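PDB 6JWS: 7,8-dihydro-6-hydroxymethylpterin pyrophosphokinase-dihydropteroate synthase from Plasmodium falciparum, which probably makes dihydropterinylmethyl diphosphate from ATP and hydroxymethyldihydropterin, then couples it with 4-aminobenzoate to give dihydropteroate in folate synthesis. Local coordinates for residues B[22-27]-B[31-36]; B[43-48]-B[181-186]; B[604-607]-B[611-614]. The protein carries 1 engineered substitution. One frame throughout, in Å; residues are numbered along the deposited sequence.

Contact 1: B[22-27]-B[31-36]; sequences LGTNDR and VLILET
Thr24 OG1 has two backbone partners: it accepts the N-H of Asp26 and is hydrogen-bonded to the carbonyl O of Ile206. The bond from Asp26 N to Thr24 OG1 is 3.1 Å long and nearly straight, with an N-H...O angle of 171°, and closes an ST turn where strand 16-24 gives way to the loop. With chi1 at 176° the hydroxyl points away from the residue's own nitrogen, and the methyl CG2 is left wedged between that nitrogen and the carbonyl carbon. From there CG2 crosses the Leu34 side chain obliquely and lies 3.9 Å from both Leu34 CG and Leu34 CD1. Thr24 thus has a polar branch engaged with backbone and an apolar one given to the helix. One residue earlier on the helix, Ile33 adds its CG2 branch, 4.0 Å from Thr24 CB.

The other methyl of Leu34 faces the strand further back. Its CD2 sits 3.6 Å from Leu22 CB and 3.5 Å from Leu22 O, so a single isobutyl group spans two neighbouring positions on this face of the strand, one methyl at Thr24 and one at Leu22. Gly23 contributes backbone only, and is near Asp208, whose carboxylate binds magnesium. On the helix, Thr36 OG1 bonds Leu32 O at 2.7 Å, while Thr36 N reaches that oxygen from the opposite face of the carbonyl plane.

The short segments 22-24 and 31-36 run at 153°, close to antiparallel, as a strand and the helix that follows it in a two-layer alpha+beta sandwich. Strand 16-24 is flanked in its sheet by strands 163-172 and 208-214. Helix 30-44 packs on one face of that sheet; Leu32 and Thr36 touch helix 85-90, and Glu35 forms a salt bridge with Arg571.

Contact 2: B[43-48]-B[181-186]; sequences KYLGKI and LVVIKY. With CA (calcium ion), chain L; ATP (adenosine-5'-triphosphate), chain J.
The Tyr44 ring has the aliphatic CG of Lys43 on one face, 3.9 Å above the plane and displaced to the rim, and its hydroxyl at the far edge is hydrogen-bonded to Glu93 O. The link to helix 177-190 comes instead from the ring's root, where Tyr44 CB lies 4.2 Å from Val183 CG1. Leu45, the first residue to leave the helix, brings the tighter contact. Its CD2 methyl is 3.8 Å from Val183 CG1, the two side chains sliding past each other in opposite directions, while CD1 meets Ile184 CG1 at 3.9 Å with the side chains nearly perpendicular.

Each segment carries a site on its far side. Gly46, in a backbone conformation that calls for glycine, gives its O to calcium at 2.5 Å, joined by Glu42 O, Glu99 OE1 and two waters. Leu181 CD1 touches C2 of the ATP adenine at 3.7 Å, and Lys185 NZ comes to 3.8 Å from ATP C5', near the alpha-phosphate. The end of helix 30-44 meeting helix 177-190 over a sheet whose first four strands run 4-1-3-2 is characteristic of the ferredoxin-like core of HPPK, here set between calcium and nucleotide sites.

Contact 3: B[604-607]-B[611-614]; sequences IGYS and FIAH. With PT1 (pteroic acid), chain I.
Tyr606 meets the weakly bonded helical turn 611-613 first through its CB, which lies 3.7 Å from Phe611 CZ, at the edge of the phenyl ring and near its plane. Beyond CB, the chi1 of 55° places CG between the residue's own N and carbonyl carbon, which directs the phenol away from the turn. CD1 is then the ring atom closest to Ile612, 4.2 Å from the CD1 methyl, which approaches the ring obliquely. The ring continues that way to its OH, the side chain being lined by Ile673 and Ala674 of helix 657-680, Ile685 and Val687 of strand 684-687, and Leu578.

Ile612 makes its closest approach to Tyr606 at the main chain: its CD1 is 3.3 Å from Tyr606 O. The same side chain lies over the neighbouring phenyl, with Ile612 CG1 4.3 Å above the centre of the Phe611 ring. Phe611 therefore has one face covered by Ile612 and its CZ edge filled by Tyr606, while His584, Ser587 and Leu591 of helix 584-592 also touch it. Ile612 packs in addition on Val699 of the second subunit, so the turn reaches the dimer interface.

Just before Tyr606, Gly605 O comes within 3.3 Å of pteroate O1. Lys609 NZ, from the link between the segments, is hydrogen-bonded to both Gly605 O and the ligand. The two segments themselves meet through hydrocarbon and one carbonyl, which suggests that shape rather than directional bonding fits the turn to the loop of this TIM-barrel synthase, while Lys609 and Arg610 in between bind the ligand.

From the N terminus, contact 1 closes the short loop between strand 16-24 and helix 30-44. The same helix then runs on to contact 2, whose segments are separated by 132 residues, so that this second contact closes a long loop that brings helix 177-190 alongside the end of the first helix over the same sheet. None of the contacts nest or cross; they follow one another in series. Contact 3 is again local, joining strand 603-604 through its loop to helix 610-613 in the parallel barrel of the synthase. It lies on the opposite side of the chain's centre, about 39 Å from contact 1 and 48 Å from contact 2, centre to centre.

Contact 1: B[22-27]-B[31-36]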
loop_
_atom_site.group_PDB
_atom_site.type_symbol
_atom_site.label_atom_id
_atom_site.label_comp_id
_atom_site.label_asym_id
_atom_site.label_seq_id
_atom_site.Cartn_x
_atom_site.Cartn_y
_atom_site.Cartn_z
ATOM N N LEU B 22 13.046 30.831 17.146
ATOM C CA LEU B 22 13.970 30.152 18.043
ATOM C C LEU B 22 14.680 29.069 17.233
ATOM O O LEU B 22 14.021 28.192 16.693
ATOM C CB LEU B 22 13.179 29.483 19.177
ATOM C CG LEU B 22 12.655 30.344 20.332
ATOM C CD1 LEU B 22 11.914 31.585 19.860
ATOM C CD2 LEU B 22 11.745 29.517 21.229
ATOM N N GLY B 23 16.019 29.125 17.167
ATOM C CA GLY B 23 16.787 28.210 16.334
ATOM C C GLY B 23 17.974 27.622 17.088
ATOM O O GLY B 23 18.529 28.269 17.962
ATOM N N THR B 24 18.328 26.374 16.778
ATOM C CA THR B 24 19.539 25.767 17.298
ATOM C C THR B 24 20.104 24.828 16.242
ATOM O O THR B 24 19.362 24.365 15.385
ATOM C CB THR B 24 19.305 25.041 18.627
ATOM O OG1 THR B 24 20.562 24.434 18.933
ATOM C CG2 THR B 24 18.248 23.961 18.562
ATOM N N ASN B 25 21.408 24.543 16.328
ATOM C CA ASN B 25 22.090 23.643 15.409
ATOM C C ASN B 25 22.310 22.283 16.066
ATOM O O ASN B 25 22.720 21.333 15.408
ATOM C CB ASN B 25 23.436 24.214 14.956
ATOM C CG ASN B 25 23.293 25.538 14.237
ATOM O OD1 ASN B 25 23.745 26.571 14.732
ATOM N ND2 ASN B 25 22.652 25.522 13.080
ATOM N N ASP B 26 22.032 22.202 17.367
ATOM C CA ASP B 26 22.300 21.014 18.163
ATOM C C ASP B 26 21.112 20.055 18.061
ATOM O O ASP B 26 20.054 20.310 18.630
ATOM C CB ASP B 26 22.642 21.424 19.601
ATOM C CG ASP B 26 23.065 20.284 20.508
ATOM O OD1 ASP B 26 23.133 19.136 20.024
ATOM O OD2 ASP B 26 23.318 20.556 21.699
ATOM N N ARG B 27 21.310 18.934 17.357
ATOM C CA ARG B 27 20.248 17.984 17.056
ATOM C C ARG B 27 19.842 17.179 18.295
ATOM O O ARG B 27 18.654 17.116 18.621
ATOM C CB ARG B 27 20.644 17.101 15.866
ATOM C CG ARG B 27 19.795 15.849 15.703
ATOM C CD ARG B 27 20.114 15.027 14.466
ATOM N NE ARG B 27 19.811 13.609 14.619
ATOM C CZ ARG B 27 18.610 13.089 14.890
ATOM N NH1 ARG B 27 17.557 13.868 15.076
ATOM N NH2 ARG B 27 18.472 11.779 14.992
ATOM N N VAL B 31 15.300 19.652 21.349
ATOM C CA VAL B 31 14.070 19.779 22.122
ATOM C C VAL B 31 14.338 20.496 23.440
ATOM O O VAL B 31 13.604 21.415 23.798
ATOM C CB VAL B 31 13.380 18.421 22.362
ATOM C CG1 VAL B 31 12.112 18.574 23.188
ATOM C CG2 VAL B 31 13.073 17.720 21.049
ATOM N N LEU B 32 15.367 20.051 24.173
ATOM C CA LEU B 32 15.665 20.614 25.485
ATOM C C LEU B 32 16.022 22.094 25.341
ATOM O O LEU B 32 15.525 22.926 26.097
ATOM C CB LEU B 32 16.781 19.799 26.156
ATOM C CG LEU B 32 17.401 20.389 27.432
ATOM C CD1 LEU B 32 16.384 20.507 28.569
ATOM C CD2 LEU B 32 18.600 19.563 27.873
ATOM N N ILE B 33 16.837 22.411 24.327
ATOM C CA ILE B 33 17.298 23.770 24.103
ATOM C C ILE B 33 16.093 24.659 23.812
ATOM O O ILE B 33 15.915 25.701 24.451
ATOM C CB ILE B 33 18.357 23.838 22.975
ATOM C CG1 ILE B 33 19.618 23.007 23.259
ATOM C CG2 ILE B 33 18.704 25.280 22.625
ATOM C CD1 ILE B 33 19.971 22.879 24.727
ATOM N N LEU B 34 15.260 24.235 22.854
ATOM C CA LEU B 34 14.193 25.106 22.381
ATOM C C LEU B 34 13.088 25.242 23.428
ATOM O O LEU B 34 12.514 26.323 23.584
ATOM C CB LEU B 34 13.689 24.639 21.009
ATOM C CG LEU B 34 14.701 24.798 19.872
ATOM C CD1 LEU B 34 14.329 23.939 18.669
ATOM C CD2 LEU B 34 14.846 26.260 19.471
ATOM N N GLU B 35 12.834 24.175 24.193
ATOM C CA GLU B 35 11.825 24.266 25.243
ATOM C C GLU B 35 12.304 25.111 26.435
ATOM O O GLU B 35 11.504 25.786 27.081
ATOM C CB GLU B 35 11.294 22.884 25.638
ATOM C CG GLU B 35 10.542 22.193 24.512
ATOM C CD GLU B 35 9.595 21.048 24.842
ATOM O OE1 GLU B 35 9.846 20.308 25.830
ATOM O OE2 GLU B 35 8.598 20.894 24.099
ATOM N N THR B 36 13.608 25.072 26.731
ATOM C CA THR B 36 14.203 25.921 27.760
ATOM C C THR B 36 13.974 27.392 27.398
ATOM O O THR B 36 13.526 28.180 28.231
ATOM C CB THR B 36 15.691 25.575 27.970
ATOM O OG1 THR B 36 15.832 24.219 28.410
ATOM C CG2 THR B 36 16.404 26.517 28.919
#

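Contact 2: B[43-48]-B[181-186]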
loop_
_atom_site.group_PDB
_atom_site.type_symbol
_atom_site.label_atom_id
_atom_site.label_comp_id
_atom_site.label_asym_id
_atom_site.label_seq_id
_atom_site.Cartn_x
_atom_site.Cartn_y
_atom_site.Cartn_z
ATOM N N LYS B 43 8.563 33.256 31.022
ATOM C CA LYS B 43 8.956 33.824 32.306
ATOM C C LYS B 43 9.227 35.326 32.187
ATOM O O LYS B 43 8.670 36.110 32.950
ATOM C CB LYS B 43 10.173 33.065 32.847
ATOM C CG LYS B 43 10.592 33.403 34.273
ATOM C CD LYS B 43 11.727 32.518 34.754
ATOM C CE LYS B 43 12.115 32.737 36.203
ATOM N NZ LYS B 43 10.941 32.707 37.105
ATOM N N TYR B 44 10.045 35.720 31.199
ATOM C CA TYR B 44 10.633 37.050 31.157
ATOM C C TYR B 44 9.983 37.979 30.130
ATOM O O TYR B 44 10.267 39.171 30.151
ATOM C CB TYR B 44 12.145 36.972 30.927
ATOM C CG TYR B 44 12.950 36.363 32.050
ATOM C CD1 TYR B 44 12.709 36.689 33.381
ATOM C CD2 TYR B 44 13.990 35.485 31.780
ATOM C CE1 TYR B 44 13.457 36.132 34.408
ATOM C CE2 TYR B 44 14.752 34.923 32.794
ATOM C CZ TYR B 44 14.485 35.252 34.112
ATOM O OH TYR B 44 15.246 34.705 35.106
ATOM N N LEU B 45 9.121 37.471 29.239
ATOM C CA LEU B 45 8.651 38.307 28.140
ATOM C C LEU B 45 7.137 38.488 28.125
ATOM O O LEU B 45 6.660 39.496 27.627
ATOM C CB LEU B 45 9.141 37.757 26.796
ATOM C CG LEU B 45 10.646 37.860 26.560
ATOM C CD1 LEU B 45 11.003 37.347 25.165
ATOM C CD2 LEU B 45 11.099 39.305 26.738
ATOM N N GLY B 46 6.371 37.507 28.603
ATOM C CA GLY B 46 4.922 37.619 28.520
ATOM C C GLY B 46 4.240 36.258 28.384
ATOM O O GLY B 46 4.629 35.281 29.027
ATOM N N LYS B 47 3.217 36.197 27.531
ATOM C CA LYS B 47 2.494 34.953 27.366
ATOM C C LYS B 47 2.612 34.406 25.941
ATOM O O LYS B 47 2.193 35.066 24.989
ATOM C CB LYS B 47 1.024 35.153 27.737
ATOM C CG LYS B 47 0.243 33.857 27.647
ATOM C CD LYS B 47 -1.209 33.919 28.020
ATOM C CE LYS B 47 -1.603 32.521 28.449
ATOM N NZ LYS B 47 -3.009 32.256 28.103
ATOM N N ILE B 48 3.089 33.159 25.824
ATOM C CA ILE B 48 3.066 32.440 24.558
ATOM C C ILE B 48 1.633 32.051 24.198
ATOM O O ILE B 48 0.984 31.301 24.923
ATOM C CB ILE B 48 3.986 31.206 24.612
ATOM C CG1 ILE B 48 5.435 31.620 24.877
ATOM C CG2 ILE B 48 3.851 30.393 23.325
ATOM C CD1 ILE B 48 6.367 30.470 25.192
ATOM N N LEU B 181 14.661 42.934 22.446
ATOM C CA LEU B 181 15.883 42.297 21.980
ATOM C C LEU B 181 16.921 42.239 23.102
ATOM O O LEU B 181 17.632 41.239 23.247
ATOM C CB LEU B 181 16.405 43.030 20.745
ATOM C CG LEU B 181 17.658 42.426 20.116
ATOM C CD1 LEU B 181 17.434 40.968 19.731
ATOM C CD2 LEU B 181 18.081 43.243 18.907
ATOM N N VAL B 182 16.985 43.302 23.915
ATOM C CA VAL B 182 17.919 43.332 25.034
ATOM C C VAL B 182 17.627 42.155 25.965
ATOM O O VAL B 182 18.529 41.375 26.275
ATOM C CB VAL B 182 17.892 44.684 25.785
ATOM C CG1 VAL B 182 18.724 44.637 27.062
ATOM C CG2 VAL B 182 18.310 45.852 24.891
ATOM N N VAL B 183 16.357 42.012 26.379
ATOM C CA VAL B 183 15.967 40.900 27.239
ATOM C C VAL B 183 16.240 39.558 26.555
ATOM O O VAL B 183 16.669 38.608 27.212
ATOM C CB VAL B 183 14.513 40.992 27.738
ATOM C CG1 VAL B 183 14.223 39.896 28.752
ATOM C CG2 VAL B 183 14.193 42.351 28.342
ATOM N N ILE B 184 16.007 39.481 25.237
ATOM C CA ILE B 184 16.250 38.248 24.505
ATOM C C ILE B 184 17.740 37.917 24.558
ATOM O O ILE B 184 18.118 36.759 24.757
ATOM C CB ILE B 184 15.715 38.346 23.061
ATOM C CG1 ILE B 184 14.193 38.175 23.009
ATOM C CG2 ILE B 184 16.421 37.350 22.149
ATOM C CD1 ILE B 184 13.556 38.758 21.771
ATOM N N LYS B 185 18.581 38.946 24.373
ATOM C CA LYS B 185 20.029 38.791 24.446
ATOM C C LYS B 185 20.427 38.290 25.830
ATOM O O LYS B 185 21.312 37.450 25.941
ATOM C CB LYS B 185 20.748 40.088 24.059
ATOM C CG LYS B 185 20.628 40.480 22.593
ATOM C CD LYS B 185 21.240 39.460 21.654
ATOM C CE LYS B 185 20.839 39.693 20.211
ATOM N NZ LYS B 185 21.590 38.806 19.295
ATOM N N TYR B 186 19.736 38.780 26.867
ATOM C CA TYR B 186 19.941 38.285 28.219
ATOM C C TYR B 186 19.623 36.791 28.274
ATOM O O TYR B 186 20.471 35.993 28.686
ATOM C CB TYR B 186 19.164 39.119 29.246
ATOM C CG TYR B 186 19.438 38.727 30.677
ATOM C CD1 TYR B 186 20.658 39.010 31.273
ATOM C CD2 TYR B 186 18.491 38.050 31.432
ATOM C CE1 TYR B 186 20.934 38.642 32.580
ATOM C CE2 TYR B 186 18.748 37.682 32.743
ATOM C CZ TYR B 186 19.973 37.976 33.319
ATOM O OH TYR B 186 20.246 37.610 34.604
HETATM CA CA CA L . 4.296 34.367 31.303
HETATM P PG ATP J . 20.044 37.998 12.511
HETATM O O1G ATP J . 19.742 36.823 11.598
HETATM O O2G ATP J . 19.859 39.341 11.824
HETATM O O3G ATP J . 19.279 37.907 13.817
HETATM P PB ATP J . 22.771 36.764 12.775
HETATM O O1B ATP J . 24.100 37.434 12.737
HETATM O O2B ATP J . 22.432 35.741 11.735
HETATM O O3B ATP J . 21.635 37.897 12.849
HETATM P PA ATP J . 22.392 36.666 15.677
HETATM O O1A ATP J . 20.944 36.545 16.039
HETATM O O2A ATP J . 23.402 36.056 16.595
HETATM O O3A ATP J . 22.601 36.071 14.204
HETATM O "O5'" ATP J . 22.762 38.210 15.437
HETATM C "C5'" ATP J . 21.700 39.194 15.546
HETATM C "C4'" ATP J . 22.205 40.529 15.064
HETATM O "O4'" ATP J . 21.242 41.126 14.155
HETATM C "C3'" ATP J . 22.434 41.569 16.166
HETATM O "O3'" ATP J . 23.560 42.365 15.818
HETATM C "C2'" ATP J . 21.094 42.311 16.194
HETATM O "O2'" ATP J . 21.156 43.652 16.620
HETATM C "C1'" ATP J . 20.705 42.304 14.721
HETATM N N9 ATP J . 19.257 42.333 14.513
HETATM C C8 ATP J . 18.579 43.207 13.702
HETATM N N7 ATP J . 17.283 42.999 13.706
HETATM C C5 ATP J . 17.109 41.907 14.546
HETATM C C6 ATP J . 15.961 41.194 14.941
HETATM N N6 ATP J . 14.737 41.503 14.530
HETATM N N1 ATP J . 16.131 40.153 15.796
HETATM C C2 ATP J . 17.372 39.856 16.209
HETATM N N3 ATP J . 18.521 40.455 15.898
HETATM C C4 ATP J . 18.318 41.488 15.054
HETATM O O HOH W 1 2.524 35.486 30.902
HETATM O O HOH W 2 4.721 36.339 32.659
#

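Contact 3: B[604-607]-B[611-614]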
loop_
_atom_site.group_PDB
_atom_site.type_symbol
_atom_site.label_atom_id
_atom_site.label_comp_id
_atom_site.label_asym_id
_atom_site.label_seq_id
_atom_site.Cartn_x
_atom_site.Cartn_y
_atom_site.Cartn_z
ATOM N N ILE B 604 -4.257 6.597 16.268
ATOM C CA ILE B 604 -5.561 5.953 16.111
ATOM C C ILE B 604 -5.631 4.674 16.935
ATOM O O ILE B 604 -4.601 4.051 17.181
ATOM C CB ILE B 604 -5.911 5.643 14.637
ATOM C CG1 ILE B 604 -5.056 4.504 14.068
ATOM C CG2 ILE B 604 -5.855 6.892 13.749
ATOM C CD1 ILE B 604 -5.444 4.084 12.651
ATOM N N GLY B 605 -6.866 4.277 17.295
ATOM C CA GLY B 605 -7.133 3.032 17.984
ATOM C C GLY B 605 -8.277 2.245 17.337
ATOM O O GLY B 605 -9.454 2.586 17.493
ATOM N N TYR B 606 -7.928 1.177 16.612
ATOM C CA TYR B 606 -8.902 0.320 15.957
ATOM C C TYR B 606 -8.977 -1.030 16.667
ATOM O O TYR B 606 -9.861 -1.834 16.383
ATOM C CB TYR B 606 -8.450 0.050 14.519
ATOM C CG TYR B 606 -7.056 -0.523 14.411
ATOM C CD1 TYR B 606 -6.792 -1.872 14.657
ATOM C CD2 TYR B 606 -6.003 0.287 14.030
ATOM C CE1 TYR B 606 -5.502 -2.379 14.561
ATOM C CE2 TYR B 606 -4.714 -0.206 13.920
ATOM C CZ TYR B 606 -4.463 -1.544 14.166
ATOM O OH TYR B 606 -3.166 -1.981 14.070
ATOM N N SER B 607 -8.026 -1.276 17.567
ATOM C CA SER B 607 -7.743 -2.612 18.065
ATOM C C SER B 607 -8.970 -3.261 18.702
ATOM O O SER B 607 -9.503 -2.779 19.705
ATOM C CB SER B 607 -6.572 -2.583 19.029
ATOM O OG SER B 607 -6.174 -3.894 19.385
ATOM N N PHE B 611 -16.169 -2.576 14.546
ATOM C CA PHE B 611 -16.212 -2.318 13.114
ATOM C C PHE B 611 -15.321 -3.293 12.335
ATOM O O PHE B 611 -15.560 -3.497 11.148
ATOM C CB PHE B 611 -15.891 -0.858 12.781
ATOM C CG PHE B 611 -14.432 -0.491 12.802
ATOM C CD1 PHE B 611 -13.811 -0.112 13.986
ATOM C CD2 PHE B 611 -13.677 -0.523 11.637
ATOM C CE1 PHE B 611 -12.456 0.224 14.002
ATOM C CE2 PHE B 611 -12.332 -0.185 11.660
ATOM C CZ PHE B 611 -11.725 0.215 12.831
ATOM N N ILE B 612 -14.297 -3.879 12.978
ATOM C CA ILE B 612 -13.467 -4.854 12.276
ATOM C C ILE B 612 -14.298 -6.084 11.877
ATOM O O ILE B 612 -14.252 -6.504 10.724
ATOM C CB ILE B 612 -12.228 -5.269 13.093
ATOM C CG1 ILE B 612 -11.369 -4.066 13.506
ATOM C CG2 ILE B 612 -11.437 -6.305 12.305
ATOM C CD1 ILE B 612 -10.153 -4.419 14.326
ATOM N N ALA B 613 -15.065 -6.646 12.829
ATOM C CA ALA B 613 -15.920 -7.805 12.589
ATOM C C ALA B 613 -16.922 -7.530 11.476
ATOM O O ALA B 613 -17.274 -8.435 10.736
ATOM C CB ALA B 613 -16.643 -8.219 13.845
ATOM N N HIS B 614 -17.329 -6.270 11.325
ATOM C CA HIS B 614 -18.330 -5.894 10.347
ATOM C C HIS B 614 -17.744 -5.980 8.942
ATOM O O HIS B 614 -18.476 -5.897 7.952
ATOM C CB HIS B 614 -18.783 -4.471 10.683
ATOM C CG HIS B 614 -19.654 -3.791 9.688
ATOM N ND1 HIS B 614 -21.040 -3.843 9.764
ATOM C CD2 HIS B 614 -19.356 -2.980 8.651
ATOM C CE1 HIS B 614 -21.571 -3.111 8.792
ATOM N NE2 HIS B 614 -20.549 -2.575 8.080
HETATM C C2 PT1 I . -8.999 5.238 21.150
HETATM C C3 PT1 I . -9.354 4.608 22.423
HETATM C C5 PT1 I . -8.749 5.186 23.627
HETATM N N6 PT1 I . -10.187 3.543 22.519
HETATM C C7 PT1 I . -7.644 6.826 22.274
HETATM N N9 PT1 I . -7.919 6.260 23.493
HETATM C C10 PT1 I . -10.485 3.036 23.744
HETATM N N11 PT1 I . -6.813 7.926 22.172
HETATM C C12 PT1 I . -9.938 3.600 24.890
HETATM C C21 PT1 I . -15.950 -0.497 19.738
HETATM O O22 PT1 I . -15.844 -1.750 19.637
HETATM O O1 PT1 I . -9.519 4.766 20.010
HETATM N N4 PT1 I . -8.165 6.301 21.132
HETATM N N8 PT1 I . -9.079 4.638 24.809
HETATM C C13 PT1 I . -11.449 1.883 23.832
HETATM N N14 PT1 I . -12.812 2.384 23.503
HETATM C C15 PT1 I . -13.575 1.712 22.609
HETATM C C16 PT1 I . -14.493 2.410 21.796
HETATM C C17 PT1 I . -13.435 0.288 22.520
HETATM C C18 PT1 I . -15.269 1.682 20.861
HETATM C C19 PT1 I . -14.233 -0.428 21.593
HETATM C C20 PT1 I . -15.133 0.272 20.752
HETATM O O23 PT1 I . -16.730 0.117 18.991
#